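Local coordinates for peroxin 22 (Pichia angusta, PDB 5NKZ), which probably takes part in peroxisome biogenesis and forms a complex with the ubiquitin-conjugating enzyme Pex4p, at residues G29-L41 / L94-N108. Numbering follows the deposited sequence.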
loop_
_atom_site.group_PDB
_atom_site.type_symbol
_atom_site.label_atom_id
_atom_site.label_comp_id
_atom_site.label_asym_id
_atom_site.label_seq_id
_atom_site.Cartn_x
_atom_site.Cartn_y
_atom_site.Cartn_z
ATOM N N GLY C 29 20.717 5.068 2.041
ATOM C CA GLY C 29 19.304 5.432 2.375
ATOM C C GLY C 29 19.233 6.895 2.732
ATOM O O GLY C 29 19.704 7.292 3.779
ATOM N N GLN C 30 18.643 7.705 1.861
ATOM C CA GLN C 30 18.722 9.169 1.965
ATOM C C GLN C 30 17.380 9.734 1.458
ATOM O O GLN C 30 17.336 10.319 0.368
ATOM C CB GLN C 30 19.942 9.651 1.096
ATOM C CG GLN C 30 20.277 11.158 1.030
ATOM C CD GLN C 30 20.742 11.631 -0.370
ATOM O OE1 GLN C 30 20.917 12.832 -0.639
ATOM N NE2 GLN C 30 20.944 10.680 -1.262
ATOM N N SER C 31 16.279 9.565 2.207
ATOM C CA SER C 31 14.882 9.654 1.612
ATOM C C SER C 31 14.402 11.045 1.224
ATOM O O SER C 31 14.293 11.870 2.085
ATOM C CB SER C 31 13.856 9.080 2.604
ATOM O OG SER C 31 13.940 7.668 2.651
ATOM N N VAL C 32 14.105 11.303 -0.042
ATOM C CA VAL C 32 13.736 12.645 -0.470
ATOM C C VAL C 32 12.484 12.595 -1.343
ATOM O O VAL C 32 12.378 11.762 -2.270
ATOM C CB VAL C 32 14.903 13.344 -1.255
ATOM C CG1 VAL C 32 14.547 14.786 -1.686
ATOM C CG2 VAL C 32 16.210 13.244 -0.484
ATOM N N SER C 33 11.536 13.480 -1.025
ATOM C CA SER C 33 10.372 13.701 -1.876
ATOM C C SER C 33 10.605 14.975 -2.670
ATOM O O SER C 33 10.848 16.033 -2.093
ATOM C CB SER C 33 9.055 13.795 -1.054
ATOM O OG SER C 33 8.625 12.525 -0.556
ATOM N N LEU C 34 10.509 14.899 -3.986
ATOM C CA LEU C 34 10.781 16.059 -4.806
ATOM C C LEU C 34 9.557 16.470 -5.561
ATOM O O LEU C 34 9.104 15.714 -6.418
ATOM C CB LEU C 34 11.919 15.709 -5.791
ATOM C CG LEU C 34 12.373 16.776 -6.799
ATOM C CD1 LEU C 34 12.712 18.076 -6.075
ATOM C CD2 LEU C 34 13.545 16.232 -7.603
ATOM N N VAL C 35 9.010 17.641 -5.284
ATOM C CA VAL C 35 7.829 18.049 -6.042
ATOM C C VAL C 35 8.225 19.080 -7.054
ATOM O O VAL C 35 8.785 20.144 -6.711
ATOM C CB VAL C 35 6.547 18.448 -5.191
ATOM C CG1 VAL C 35 6.593 17.825 -3.797
ATOM C CG2 VAL C 35 6.295 19.959 -5.086
ATOM N N LEU C 36 7.901 18.732 -8.301
ATOM C CA LEU C 36 8.242 19.516 -9.483
ATOM C C LEU C 36 6.991 20.121 -10.116
ATOM O O LEU C 36 6.151 19.402 -10.633
ATOM C CB LEU C 36 8.976 18.642 -10.518
ATOM C CG LEU C 36 10.245 17.914 -10.035
ATOM C CD1 LEU C 36 10.772 16.933 -11.078
ATOM C CD2 LEU C 36 11.296 18.921 -9.604
ATOM N N THR C 37 6.869 21.439 -10.034
ATOM C CA THR C 37 6.073 22.216 -10.982
ATOM C C THR C 37 6.850 22.390 -12.293
ATOM O O THR C 37 8.043 22.192 -12.332
ATOM C CB THR C 37 5.780 23.626 -10.418
ATOM O OG1 THR C 37 7.018 24.295 -10.107
ATOM C CG2 THR C 37 4.952 23.535 -9.166
ATOM N N GLN C 38 6.137 22.771 -13.355
ATOM C CA GLN C 38 6.710 23.364 -14.571
ATOM C C GLN C 38 8.023 24.136 -14.354
ATOM O O GLN C 38 9.025 23.830 -14.982
ATOM C CB GLN C 38 5.663 24.299 -15.191
ATOM C CG GLN C 38 4.698 23.573 -16.089
ATOM C CD GLN C 38 5.001 23.732 -17.571
ATOM O OE1 GLN C 38 6.164 23.888 -17.982
ATOM N NE2 GLN C 38 3.947 23.685 -18.391
ATOM N N LYS C 39 8.033 25.068 -13.412
ATOM C CA LYS C 39 9.164 25.945 -13.185
ATOM C C LYS C 39 10.253 25.169 -12.501
ATOM O O LYS C 39 11.368 25.138 -12.966
ATOM C CB LYS C 39 8.774 27.155 -12.336
ATOM C CG LYS C 39 7.822 28.119 -13.059
ATOM C CD LYS C 39 6.344 27.695 -12.990
ATOM C CE LYS C 39 5.341 28.849 -12.891
ATOM N NZ LYS C 39 4.299 28.504 -11.874
ATOM N N ASP C 40 9.932 24.483 -11.421
ATOM C CA ASP C 40 10.948 23.691 -10.701
ATOM C C ASP C 40 11.735 22.720 -11.590
ATOM O O ASP C 40 12.874 22.401 -11.316
ATOM C CB ASP C 40 10.276 22.929 -9.570
ATOM C CG ASP C 40 9.783 23.851 -8.464
ATOM O OD1 ASP C 40 10.575 24.717 -8.007
ATOM O OD2 ASP C 40 8.603 23.707 -8.050
ATOM N N LEU C 41 11.092 22.289 -12.664
ATOM C CA LEU C 41 11.593 21.300 -13.636
ATOM C C LEU C 41 13.008 21.501 -14.204
ATOM O O LEU C 41 13.641 20.532 -14.619
ATOM C CB LEU C 41 10.586 21.240 -14.800
ATOM C CG LEU C 41 10.345 19.957 -15.572
ATOM C CD1 LEU C 41 8.866 19.821 -15.910
ATOM C CD2 LEU C 41 11.168 19.964 -16.842
ATOM N N LEU C 94 2.789 13.769 -0.067
ATOM C CA LEU C 94 3.971 13.997 0.752
ATOM C C LEU C 94 3.815 13.334 2.116
ATOM O O LEU C 94 4.712 12.611 2.572
ATOM C CB LEU C 94 4.223 15.496 0.934
ATOM C CG LEU C 94 4.760 16.249 -0.283
ATOM C CD1 LEU C 94 4.929 17.737 -0.011
ATOM C CD2 LEU C 94 6.080 15.621 -0.697
ATOM N N LYS C 95 2.662 13.584 2.744
ATOM C CA LYS C 95 2.322 13.034 4.071
ATOM C C LYS C 95 2.192 11.542 4.057
ATOM O O LYS C 95 2.577 10.899 5.010
ATOM C CB LYS C 95 1.031 13.638 4.600
ATOM C CG LYS C 95 1.185 15.088 5.034
ATOM C CD LYS C 95 -0.060 15.938 4.830
ATOM C CE LYS C 95 -1.261 15.402 5.578
ATOM N NZ LYS C 95 -1.159 15.635 7.041
ATOM N N GLN C 96 1.678 10.982 2.967
ATOM C CA GLN C 96 1.638 9.532 2.846
ATOM C C GLN C 96 3.044 8.999 2.723
ATOM O O GLN C 96 3.336 8.009 3.393
ATOM C CB GLN C 96 0.769 9.045 1.684
ATOM C CG GLN C 96 0.859 7.543 1.367
ATOM C CD GLN C 96 0.736 6.628 2.558
ATOM O OE1 GLN C 96 -0.110 6.830 3.407
ATOM N NE2 GLN C 96 1.574 5.604 2.620
ATOM N N LEU C 97 3.904 9.639 1.895
ATOM C CA LEU C 97 5.273 9.136 1.659
ATOM C C LEU C 97 6.120 9.257 2.903
ATOM O O LEU C 97 6.840 8.315 3.249
ATOM C CB LEU C 97 5.972 9.832 0.459
ATOM C CG LEU C 97 5.591 9.296 -0.939
ATOM C CD1 LEU C 97 5.784 10.351 -2.014
ATOM C CD2 LEU C 97 6.345 8.026 -1.309
ATOM N N SER C 98 6.007 10.405 3.577
ATOM C CA SER C 98 6.826 10.753 4.755
ATOM C C SER C 98 8.339 10.636 4.524
ATOM O O SER C 98 9.036 9.974 5.299
ATOM C CB SER C 98 6.434 9.915 5.970
ATOM O OG SER C 98 5.097 10.174 6.252
ATOM N N SER C 99 8.845 11.287 3.480
ATOM C CA SER C 99 10.278 11.255 3.245
ATOM C C SER C 99 11.003 12.115 4.287
ATOM O O SER C 99 10.447 13.070 4.826
ATOM C CB SER C 99 10.596 11.705 1.832
ATOM O OG SER C 99 10.168 10.728 0.913
ATOM N N ASN C 100 12.235 11.721 4.598
ATOM C CA ASN C 100 13.131 12.477 5.491
ATOM C C ASN C 100 13.351 13.920 5.030
ATOM O O ASN C 100 13.479 14.808 5.873
ATOM C CB ASN C 100 14.513 11.831 5.552
ATOM C CG ASN C 100 14.517 10.480 6.257
ATOM O OD1 ASN C 100 13.663 9.642 6.053
ATOM N ND2 ASN C 100 15.507 10.265 7.083
ATOM N N ILE C 101 13.450 14.137 3.707
ATOM C CA ILE C 101 13.683 15.460 3.109
ATOM C C ILE C 101 12.559 15.797 2.140
ATOM O O ILE C 101 12.158 14.959 1.327
ATOM C CB ILE C 101 15.077 15.539 2.397
ATOM C CG1 ILE C 101 16.234 15.253 3.398
ATOM C CG2 ILE C 101 15.296 16.906 1.741
ATOM C CD1 ILE C 101 17.203 14.153 2.979
ATOM N N ASN C 102 12.058 17.015 2.199
ATOM C CA ASN C 102 10.892 17.331 1.405
ATOM C C ASN C 102 11.181 18.613 0.685
ATOM O O ASN C 102 11.245 19.660 1.302
ATOM C CB ASN C 102 9.587 17.389 2.264
ATOM C CG ASN C 102 9.143 16.013 2.788
ATOM O OD1 ASN C 102 8.440 15.260 2.086
ATOM N ND2 ASN C 102 9.552 15.675 4.007
ATOM N N LEU C 103 11.405 18.511 -0.616
ATOM C CA LEU C 103 11.723 19.655 -1.453
ATOM C C LEU C 103 10.528 20.052 -2.269
ATOM O O LEU C 103 10.019 19.251 -3.067
ATOM C CB LEU C 103 12.851 19.326 -2.407
ATOM C CG LEU C 103 14.085 18.737 -1.767
ATOM C CD1 LEU C 103 14.986 18.296 -2.914
ATOM C CD2 LEU C 103 14.737 19.762 -0.839
ATOM N N ILE C 104 10.137 21.311 -2.107
ATOM C CA ILE C 104 8.933 21.839 -2.724
ATOM C C ILE C 104 8.977 23.362 -2.656
ATOM O O ILE C 104 9.183 23.917 -1.568
ATOM C CB ILE C 104 7.662 21.261 -1.997
ATOM C CG1 ILE C 104 6.401 22.086 -2.326
ATOM C CG2 ILE C 104 7.864 21.143 -0.472
ATOM C CD1 ILE C 104 5.071 21.392 -2.067
ATOM N N THR C 105 8.839 24.048 -3.786
ATOM C CA THR C 105 8.696 25.506 -3.718
ATOM C C THR C 105 7.208 25.747 -3.628
ATOM O O THR C 105 6.485 25.543 -4.613
ATOM C CB THR C 105 9.253 26.262 -4.936
ATOM O OG1 THR C 105 8.787 25.622 -6.113
ATOM C CG2 THR C 105 10.756 26.266 -4.954
ATOM N N LEU C 106 6.755 26.163 -2.449
ATOM C CA LEU C 106 5.346 26.480 -2.238
ATOM C C LEU C 106 4.962 27.714 -3.035
ATOM O O LEU C 106 3.852 27.777 -3.556
ATOM C CB LEU C 106 5.032 26.686 -0.753
ATOM C CG LEU C 106 5.268 25.484 0.179
ATOM C CD1 LEU C 106 5.427 25.883 1.647
ATOM C CD2 LEU C 106 4.153 24.484 0.030
ATOM N N GLY C 107 5.887 28.676 -3.154
ATOM C CA GLY C 107 5.709 29.868 -3.994
ATOM C C GLY C 107 5.351 29.629 -5.454
ATOM O O GLY C 107 4.849 30.534 -6.124
ATOM N N ASN C 108 5.625 28.424 -5.963
ATOM C CA ASN C 108 5.264 28.056 -7.343
ATOM C C ASN C 108 3.909 27.386 -7.493
ATOM O O ASN C 108 3.576 26.951 -8.589
ATOM C CB ASN C 108 6.327 27.135 -7.935
ATOM C CG ASN C 108 7.629 27.843 -8.204
ATOM O OD1 ASN C 108 8.680 27.197 -8.321
ATOM N ND2 ASN C 108 7.585 29.170 -8.312
#
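Thr105 OG1 sits nearly level with the carboxylate of Asp40, beside its two oxygens, 2.7 Å from OD2 and 2.8 Å from OD1, and its one proton can go to either, while on one face Thr37 OG1 donates to OD2 from above the plane. The Asn108 side chain runs head-on towards Asp40 and meets the carboxylate over the same face as Thr37, its amide plane turned 48° from it, and its CB packs against Thr37. This polar cluster lies beyond the C-terminal ends of two central, neighbouring strands, 32-36 and 101-103, of a five-stranded parallel sheet with the 3-2-1-4-5 order of Rossmann-like folds. Thr37 and Asp40 form an ST motif: with chi1 at 57°, OG1 stands between the backbone N and the carbonyl carbon of Thr37 and also accepts from Asp40 N. Asp40 OD1 also takes a hydrogen bond from Asn127 ND2. A valine at Thr37 would probably leave both OD2 and the Asp40 amide short of a partner, and the carboxylate less firmly turned toward Thr105.

Along the strands, Ser33 and Leu103 each donate and accept, and the ladder ends with Val35 N giving a nearly straight bond to Leu103 O (2.9 Å, 173°). On one sheet face Val32 is wedged between Ile101 and Leu103, CG2 against CD1 of Ile101 and CG1 3.7 Å from CD1 of Leu103; Leu34 CD1 adds to the cluster. The opposite face is covered by helix 87-97: in the conformer described here, Leu94 CD2 lies against Ser33 CB and Val35 CG1. Beside it, Val35 CG2 meets Ile104 CG1 at 3.5 Å, and both side chains touch Ile90 of the helix. At the loop leaving that helix, Ser33 OG and Ser99 OG share a hydrogen bond of 2.8 Å.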